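Local coordinates for D-alanine--D-alanine ligase (PDB 3TQT), which joins two D-alanine molecules into D-alanyl-D-alanine at the expense of ATP, a step in building bacterial peptidoglycan, at residues A136-K141 and I317-G322; L143-L148 and R218-P223; V147-A150 and P154-D157. One frame throughout, in Å; residues are numbered along the deposited sequence.

Contact 1 (A136-K141 and I317-G322); sequences AVCMEK and INTIPG
Cys138, in the last turn of helix 132-139, meets the end of strand 312-318 through both atoms of its short side chain. Its CB, pointing at the strand, lies 3.5 Å from the carbonyl O of Ile317 and 3.6 Å from the methyl CG2 of Thr319. One bond further out, SG stands beside the backbone N and anti to the carbonyl carbon (chi1 -70°), a turn that brings it against two methyl groups, CG2 of Ile317 and CG2 of Thr319, each 3.7 Å from the sulfur. A small, weakly polar thiol suits a place where the helix comes this close to the strand. Strand 312-318 is an outer strand of the five-stranded antiparallel sheet of the ATP-grasp domain, and it ends at Asn318, a predicted magnesium ligand whose CB points away from the helix. Ile317, next to that ligand, packs through CG2 on Cys138, its longer CG1-CD1 branch lying on Thr144 and Leu148 of helix 141-150. A water bridges Cys138 O (2.7 Å) and Ile317 N (2.9 Å), accepting from the amide. Thr319 serves here through its methyl, while Ile320 behind it is held through its backbone by Glu112 and His107.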
loop_
_atom_site.group_PDB
_atom_site.type_symbol
_atom_site.label_atom_id
_atom_site.label_comp_id
_atom_site.label_asym_id
_atom_site.label_seq_id
_atom_site.Cartn_x
_atom_site.Cartn_y
_atom_site.Cartn_z
ATOM N N ALA A 136 -3.953 1.422 0.836
ATOM C CA ALA A 136 -3.435 1.035 2.149
ATOM C C ALA A 136 -3.702 2.131 3.155
ATOM O O ALA A 136 -4.133 1.870 4.276
ATOM C CB ALA A 136 -1.955 0.710 2.072
ATOM N N VAL A 137 -3.466 3.371 2.756
ATOM C CA VAL A 137 -3.745 4.491 3.644
ATOM C C VAL A 137 -5.233 4.593 4.027
ATOM O O VAL A 137 -5.568 4.858 5.183
ATOM C CB VAL A 137 -3.254 5.826 3.048
ATOM C CG1 VAL A 137 -3.805 7.008 3.834
ATOM C CG2 VAL A 137 -1.734 5.859 3.036
ATOM N N CYS A 138 -6.117 4.379 3.064
ATOM C CA CYS A 138 -7.548 4.517 3.311
ATOM C C CYS A 138 -8.130 3.305 4.039
ATOM O O CYS A 138 -9.134 3.414 4.749
ATOM C CB CYS A 138 -8.294 4.761 1.999
ATOM S SG CYS A 138 -7.981 6.379 1.281
ATOM N N MET A 139 -7.499 2.155 3.851
ATOM C CA MET A 139 -7.962 0.910 4.463
ATOM C C MET A 139 -7.762 0.914 5.975
ATOM O O MET A 139 -8.597 0.407 6.725
ATOM C CB MET A 139 -7.210 -0.277 3.858
ATOM C CG MET A 139 -7.643 -1.616 4.378
ATOM S SD MET A 139 -9.114 -2.181 3.513
ATOM C CE MET A 139 -9.425 -3.725 4.370
ATOM N N GLU A 140 -6.650 1.483 6.422
ATOM C CA GLU A 140 -6.355 1.567 7.848
ATOM C C GLU A 140 -6.873 2.916 8.328
ATOM O O GLU A 140 -6.242 3.947 8.123
ATOM C CB GLU A 140 -4.856 1.462 8.114
ATOM C CG GLU A 140 -4.164 0.360 7.327
ATOM C CD GLU A 140 -4.139 -0.953 8.071
ATOM O OE1 GLU A 140 -4.070 -0.929 9.318
ATOM O OE2 GLU A 140 -4.190 -2.012 7.412
ATOM N N LYS A 141 -8.032 2.889 8.967
ATOM C CA LYS A 141 -8.792 4.098 9.259
ATOM C C LYS A 141 -8.055 5.076 10.149
ATOM O O LYS A 141 -8.244 6.289 10.021
ATOM C CB LYS A 141 -10.154 3.726 9.858
ATOM C CG LYS A 141 -10.995 2.877 8.903
ATOM C CD LYS A 141 -12.369 2.584 9.480
ATOM C CE LYS A 141 -12.316 1.455 10.498
ATOM N NZ LYS A 141 -12.230 0.125 9.838
ATOM N N ILE A 317 -12.600 7.077 4.489
ATOM C CA ILE A 317 -12.572 7.115 3.019
ATOM C C ILE A 317 -12.573 5.685 2.507
ATOM O O ILE A 317 -11.702 4.898 2.862
ATOM C CB ILE A 317 -11.305 7.834 2.497
ATOM C CG1 ILE A 317 -11.203 9.218 3.157
ATOM C CG2 ILE A 317 -11.333 7.929 0.936
ATOM C CD1 ILE A 317 -9.952 9.985 2.804
ATOM N N ASN A 318 -13.551 5.355 1.676
ATOM C CA ASN A 318 -13.714 4.004 1.164
ATOM C C ASN A 318 -13.354 3.990 -0.299
ATOM O O ASN A 318 -14.017 4.662 -1.090
ATOM C CB ASN A 318 -15.173 3.580 1.282
ATOM C CG ASN A 318 -15.657 3.608 2.692
ATOM O OD1 ASN A 318 -15.431 2.668 3.452
ATOM N ND2 ASN A 318 -16.308 4.701 3.071
ATOM N N THR A 319 -12.334 3.214 -0.664
ATOM C CA THR A 319 -11.812 3.263 -2.029
ATOM C C THR A 319 -12.462 2.217 -2.933
ATOM O O THR A 319 -12.428 2.341 -4.144
ATOM C CB THR A 319 -10.281 3.053 -2.063
ATOM O OG1 THR A 319 -9.984 1.800 -1.454
ATOM C CG2 THR A 319 -9.548 4.178 -1.284
ATOM N N ILE A 320 -13.058 1.190 -2.345
ATOM C CA ILE A 320 -13.896 0.294 -3.146
ATOM C C ILE A 320 -15.265 0.220 -2.471
ATOM O O ILE A 320 -15.604 -0.758 -1.808
ATOM C CB ILE A 320 -13.263 -1.110 -3.372
ATOM C CG1 ILE A 320 -11.781 -0.987 -3.766
ATOM C CG2 ILE A 320 -14.036 -1.913 -4.445
ATOM C CD1 ILE A 320 -11.523 -0.466 -5.179
ATOM N N PRO A 321 -16.045 1.291 -2.613
ATOM C CA PRO A 321 -17.372 1.351 -2.003
ATOM C C PRO A 321 -18.302 0.377 -2.700
ATOM O O PRO A 321 -18.003 -0.028 -3.828
ATOM C CB PRO A 321 -17.813 2.779 -2.285
ATOM C CG PRO A 321 -17.086 3.165 -3.509
ATOM C CD PRO A 321 -15.755 2.480 -3.433
ATOM N N GLY A 322 -19.394 0.003 -2.039
ATOM C CA GLY A 322 -20.402 -0.828 -2.667
ATOM C C GLY A 322 -20.790 -0.231 -4.002
ATOM O O GLY A 322 -20.825 0.988 -4.157
HETATM O O HOH W 1 -10.619 5.412 5.873
#

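Contact 2 (L143-L148 and R218-P223)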
loop_
_atom_site.group_PDB
_atom_site.type_symbol
_atom_site.label_atom_id
_atom_site.label_comp_id
_atom_site.label_asym_id
_atom_site.label_seq_id
_atom_site.Cartn_x
_atom_site.Cartn_y
_atom_site.Cartn_z
ATOM N N LEU A 143 -4.705 5.359 10.191
ATOM C CA LEU A 143 -3.688 5.928 9.304
ATOM C C LEU A 143 -4.317 7.001 8.415
ATOM O O LEU A 143 -3.732 8.061 8.206
ATOM C CB LEU A 143 -3.027 4.834 8.455
ATOM C CG LEU A 143 -2.001 5.275 7.411
ATOM C CD1 LEU A 143 -0.877 6.093 8.065
ATOM C CD2 LEU A 143 -1.458 4.046 6.666
ATOM N N THR A 144 -5.513 6.729 7.899
ATOM C CA THR A 144 -6.233 7.716 7.097
ATOM C C THR A 144 -6.378 9.015 7.879
ATOM O O THR A 144 -6.060 10.099 7.386
ATOM C CB THR A 144 -7.673 7.255 6.742
ATOM O OG1 THR A 144 -7.672 5.880 6.361
ATOM C CG2 THR A 144 -8.225 8.099 5.601
ATOM N N LYS A 145 -6.858 8.899 9.112
ATOM C CA LYS A 145 -7.078 10.085 9.931
ATOM C C LYS A 145 -5.786 10.807 10.257
ATOM O O LYS A 145 -5.767 12.034 10.352
ATOM C CB LYS A 145 -7.841 9.731 11.206
ATOM C CG LYS A 145 -9.318 9.490 10.945
ATOM C CD LYS A 145 -10.017 9.067 12.225
ATOM C CE LYS A 145 -11.484 8.813 11.965
ATOM N NZ LYS A 145 -12.187 8.745 13.257
ATOM N N THR A 146 -4.702 10.053 10.406
ATOM C CA THR A 146 -3.414 10.659 10.690
ATOM C C THR A 146 -3.049 11.579 9.534
ATOM O O THR A 146 -2.640 12.725 9.730
ATOM C CB THR A 146 -2.321 9.586 10.822
ATOM O OG1 THR A 146 -2.583 8.787 11.978
ATOM C CG2 THR A 146 -0.940 10.230 10.957
ATOM N N VAL A 147 -3.201 11.066 8.320
ATOM C CA VAL A 147 -2.819 11.818 7.139
ATOM C C VAL A 147 -3.758 13.011 6.958
ATOM O O VAL A 147 -3.308 14.127 6.683
ATOM C CB VAL A 147 -2.790 10.910 5.899
ATOM C CG1 VAL A 147 -2.641 11.735 4.641
ATOM C CG2 VAL A 147 -1.655 9.878 6.037
ATOM N N LEU A 148 -5.057 12.785 7.147
ATOM C CA LEU A 148 -6.032 13.862 6.999
ATOM C C LEU A 148 -5.783 14.968 8.004
ATOM O O LEU A 148 -5.725 16.147 7.648
ATOM C CB LEU A 148 -7.459 13.340 7.149
ATOM C CG LEU A 148 -7.880 12.394 6.018
ATOM C CD1 LEU A 148 -9.284 11.839 6.279
ATOM C CD2 LEU A 148 -7.798 13.118 4.684
ATOM N N ARG A 218 -4.470 -4.168 15.177
ATOM C CA ARG A 218 -4.452 -2.813 15.683
ATOM C C ARG A 218 -5.879 -2.329 15.736
ATOM O O ARG A 218 -6.701 -2.697 14.904
ATOM C CB ARG A 218 -3.616 -1.913 14.776
ATOM C CG ARG A 218 -3.127 -0.637 15.436
ATOM C CD ARG A 218 -2.082 0.077 14.541
ATOM N NE ARG A 218 -2.702 0.712 13.381
ATOM C CZ ARG A 218 -2.533 0.321 12.123
ATOM N NH1 ARG A 218 -1.742 -0.717 11.834
ATOM N NH2 ARG A 218 -3.146 0.977 11.148
ATOM N N LEU A 219 -6.196 -1.534 16.737
ATOM C CA LEU A 219 -7.550 -1.035 16.822
ATOM C C LEU A 219 -7.522 0.452 17.078
ATOM O O LEU A 219 -6.476 1.035 17.368
ATOM C CB LEU A 219 -8.334 -1.766 17.915
ATOM C CG LEU A 219 -7.912 -1.622 19.372
ATOM C CD1 LEU A 219 -8.334 -0.265 19.944
ATOM C CD2 LEU A 219 -8.544 -2.755 20.182
ATOM N N MET A 220 -8.689 1.059 16.966
ATOM C CA MET A 220 -8.828 2.451 17.285
ATOM C C MET A 220 -10.075 2.620 18.119
ATOM O O MET A 220 -11.091 1.950 17.908
ATOM C CB MET A 220 -8.907 3.293 16.010
ATOM C CG MET A 220 -10.028 2.908 15.062
ATOM S SD MET A 220 -9.647 3.470 13.393
ATOM C CE MET A 220 -9.516 5.240 13.666
ATOM N N VAL A 221 -9.973 3.514 19.083
ATOM C CA VAL A 221 -11.100 3.875 19.911
ATOM C C VAL A 221 -11.562 5.233 19.426
ATOM O O VAL A 221 -10.736 6.104 19.113
ATOM C CB VAL A 221 -10.686 3.938 21.390
ATOM C CG1 VAL A 221 -11.905 4.186 22.290
ATOM C CG2 VAL A 221 -9.965 2.647 21.794
ATOM N N GLU A 222 -12.876 5.403 19.345
ATOM C CA GLU A 222 -13.460 6.660 18.898
ATOM C C GLU A 222 -14.590 7.071 19.812
ATOM O O GLU A 222 -15.285 6.225 20.371
ATOM C CB GLU A 222 -13.986 6.534 17.460
ATOM C CG GLU A 222 -12.880 6.440 16.412
ATOM C CD GLU A 222 -13.416 6.182 15.003
ATOM O OE1 GLU A 222 -14.619 5.898 14.864
ATOM O OE2 GLU A 222 -12.628 6.262 14.038
ATOM N N PRO A 223 -14.785 8.378 19.973
ATOM C CA PRO A 223 -15.947 8.810 20.748
ATOM C C PRO A 223 -17.202 8.575 19.932
ATOM O O PRO A 223 -17.163 8.746 18.717
ATOM C CB PRO A 223 -15.719 10.310 20.863
ATOM C CG PRO A 223 -15.013 10.641 19.571
ATOM C CD PRO A 223 -14.051 9.516 19.401
#
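Lys145 of helix 141-150 reaches strand 219-223 with a charged tip and an apolar stem. The ionic part is a salt bridge that is also a hydrogen bond: NZ donates to OE2 of Glu222 at 2.6 Å. The ammonium meets this oxygen from above the carboxylate, 65° out of its plane. Both chains are extended beyond CG, and in that form a lysine and a glutamate are long enough to span the gap between helix and strand. The other oxygen, Glu222 OE1, is paired with Lys186, so the carboxylate lies between two lysines. Lys145 NZ is also hydrogen-bonded to Asn315 OD1 and probably to Val156 O; with three partners the buried ammonium is well satisfied.

The apolar part is slight. The bend at chi3 (-60°) turns the terminal methyl CE of Met220 toward the lysine stem, where it comes to 4.1 Å from CD of Lys145, the two side chains running at about a right angle. Met220 and Glu222, two apart on the strand, both turn CB toward the helix, as alternation in a beta strand requires.

Strand 219-223 falls within the predicted ATP-binding region and belongs to a four-stranded antiparallel sheet, whereas helix 141-150 packs through Thr144 and Leu148 on Ile317 of the five-stranded sheet. The contact thus links the two sheets between which ATP-grasp enzymes hold the nucleotide.

Contact 3 (V147-A150 and P154-D157); sequences VLRA and PVVD
Arg149 and Asp157 both leave the backbone with CG opposite N (chi1 179° and -163°), after which the arginine bends at chi2 and chi3 and carries its guanidinium to the loop 154-157. NH2 then forms a salt bridge with Asp157 OD1 at 2.8 Å. The oxygen sits at the guanidinium edge, near its plane, although the two flat groups are turned 42° against each other. The same bend carries NH1 to within 3.6 Å of CG2 of Val155.

The other methyl of Val155 faces the helix: CG1 lies 3.6 Å from CB of Leu148 and 4.0 Å from CD1 of that leucine. A beta-branched residue fits here because its two methyls serve different neighbours, one the leucine and one the NH1 end of the arginine. The helix 141-150 and the loop leading to strand 159-161 thereby fold against each other across a short connection. Backbone bonds of Pro154 and Val156 to Val314 fasten the loop to strand 312-318 as well.

The other oxygen of Asp157, OD2, accepts a hydrogen bond from NE1 of Trp178, a residue of the predicted ATP-binding region. The carboxylate is thus shared between arginine and indole, which should help fix its rotation and probably favours the ionised state.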
loop_
_atom_site.group_PDB
_atom_site.type_symbol
_atom_site.label_atom_id
_atom_site.label_comp_id
_atom_site.label_asym_id
_atom_site.label_seq_id
_atom_site.Cartn_x
_atom_site.Cartn_y
_atom_site.Cartn_z
ATOM N N VAL A 147 -3.201 11.066 8.320
ATOM C CA VAL A 147 -2.819 11.818 7.139
ATOM C C VAL A 147 -3.758 13.011 6.958
ATOM O O VAL A 147 -3.308 14.127 6.683
ATOM C CB VAL A 147 -2.790 10.910 5.899
ATOM C CG1 VAL A 147 -2.641 11.735 4.641
ATOM C CG2 VAL A 147 -1.655 9.878 6.037
ATOM N N LEU A 148 -5.057 12.785 7.147
ATOM C CA LEU A 148 -6.032 13.862 6.999
ATOM C C LEU A 148 -5.783 14.968 8.004
ATOM O O LEU A 148 -5.725 16.147 7.648
ATOM C CB LEU A 148 -7.459 13.340 7.149
ATOM C CG LEU A 148 -7.880 12.394 6.018
ATOM C CD1 LEU A 148 -9.284 11.839 6.279
ATOM C CD2 LEU A 148 -7.798 13.118 4.684
ATOM N N ARG A 149 -5.632 14.588 9.264
ATOM C CA ARG A 149 -5.472 15.599 10.301
ATOM C C ARG A 149 -4.169 16.376 10.126
ATOM O O ARG A 149 -4.132 17.584 10.340
ATOM C CB ARG A 149 -5.534 14.972 11.687
ATOM C CG ARG A 149 -5.344 15.978 12.778
ATOM C CD ARG A 149 -4.633 15.346 13.945
ATOM N NE ARG A 149 -5.496 14.785 14.983
ATOM C CZ ARG A 149 -6.816 14.914 15.070
ATOM N NH1 ARG A 149 -7.494 15.594 14.168
ATOM N NH2 ARG A 149 -7.460 14.357 16.088
ATOM N N ALA A 150 -3.108 15.682 9.725
ATOM C CA ALA A 150 -1.830 16.336 9.470
ATOM C C ALA A 150 -1.988 17.402 8.405
ATOM O O ALA A 150 -1.310 18.423 8.435
ATOM C CB ALA A 150 -0.785 15.318 9.046
ATOM N N PRO A 154 -10.564 18.180 9.064
ATOM C CA PRO A 154 -11.278 17.878 10.312
ATOM C C PRO A 154 -11.683 16.414 10.314
ATOM O O PRO A 154 -12.332 15.990 9.359
ATOM C CB PRO A 154 -12.534 18.751 10.226
ATOM C CG PRO A 154 -12.263 19.737 9.117
ATOM C CD PRO A 154 -11.340 19.051 8.167
ATOM N N VAL A 155 -11.292 15.653 11.335
ATOM C CA VAL A 155 -11.729 14.259 11.428
ATOM C C VAL A 155 -12.298 13.947 12.809
ATOM O O VAL A 155 -12.010 14.637 13.787
ATOM C CB VAL A 155 -10.575 13.263 11.129
ATOM C CG1 VAL A 155 -9.961 13.565 9.774
ATOM C CG2 VAL A 155 -9.522 13.354 12.214
ATOM N N VAL A 156 -13.124 12.915 12.873
ATOM C CA VAL A 156 -13.559 12.370 14.149
ATOM C C VAL A 156 -12.314 11.888 14.880
ATOM O O VAL A 156 -11.497 11.168 14.308
ATOM C CB VAL A 156 -14.529 11.199 13.945
ATOM C CG1 VAL A 156 -14.899 10.571 15.292
ATOM C CG2 VAL A 156 -15.783 11.678 13.204
ATOM N N ASP A 157 -12.156 12.295 16.134
ATOM C CA ASP A 157 -10.941 11.962 16.857
ATOM C C ASP A 157 -10.863 10.463 17.082
ATOM O O ASP A 157 -11.867 9.757 16.988
ATOM C CB ASP A 157 -10.835 12.720 18.185
ATOM C CG ASP A 157 -9.408 12.710 18.748
ATOM O OD1 ASP A 157 -8.445 12.507 17.963
ATOM O OD2 ASP A 157 -9.238 12.901 19.974
#

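Helix 141-150 ties the three contacts together: contacts 2 and 3 share Val147 and Leu148 and have centres 8 Å apart, while contact 1 uses the helix just before it. Contacts 2 and 3 also meet where Pro223 CD packs 3.3 Å from Asp157 O. Between contacts 1 and 2, Glu140 OE1 and Arg218 NH2 form a salt bridge of 2.8 Å, and Val137 O is probably hydrogen-bonded to Thr144 OG1. All lie beside the predicted nucleotide and metal site: Asn318 is in contact 1, and the side chain of Lys145 is about 6 Å from that of Glu316. All three contacts also touch the second subunit.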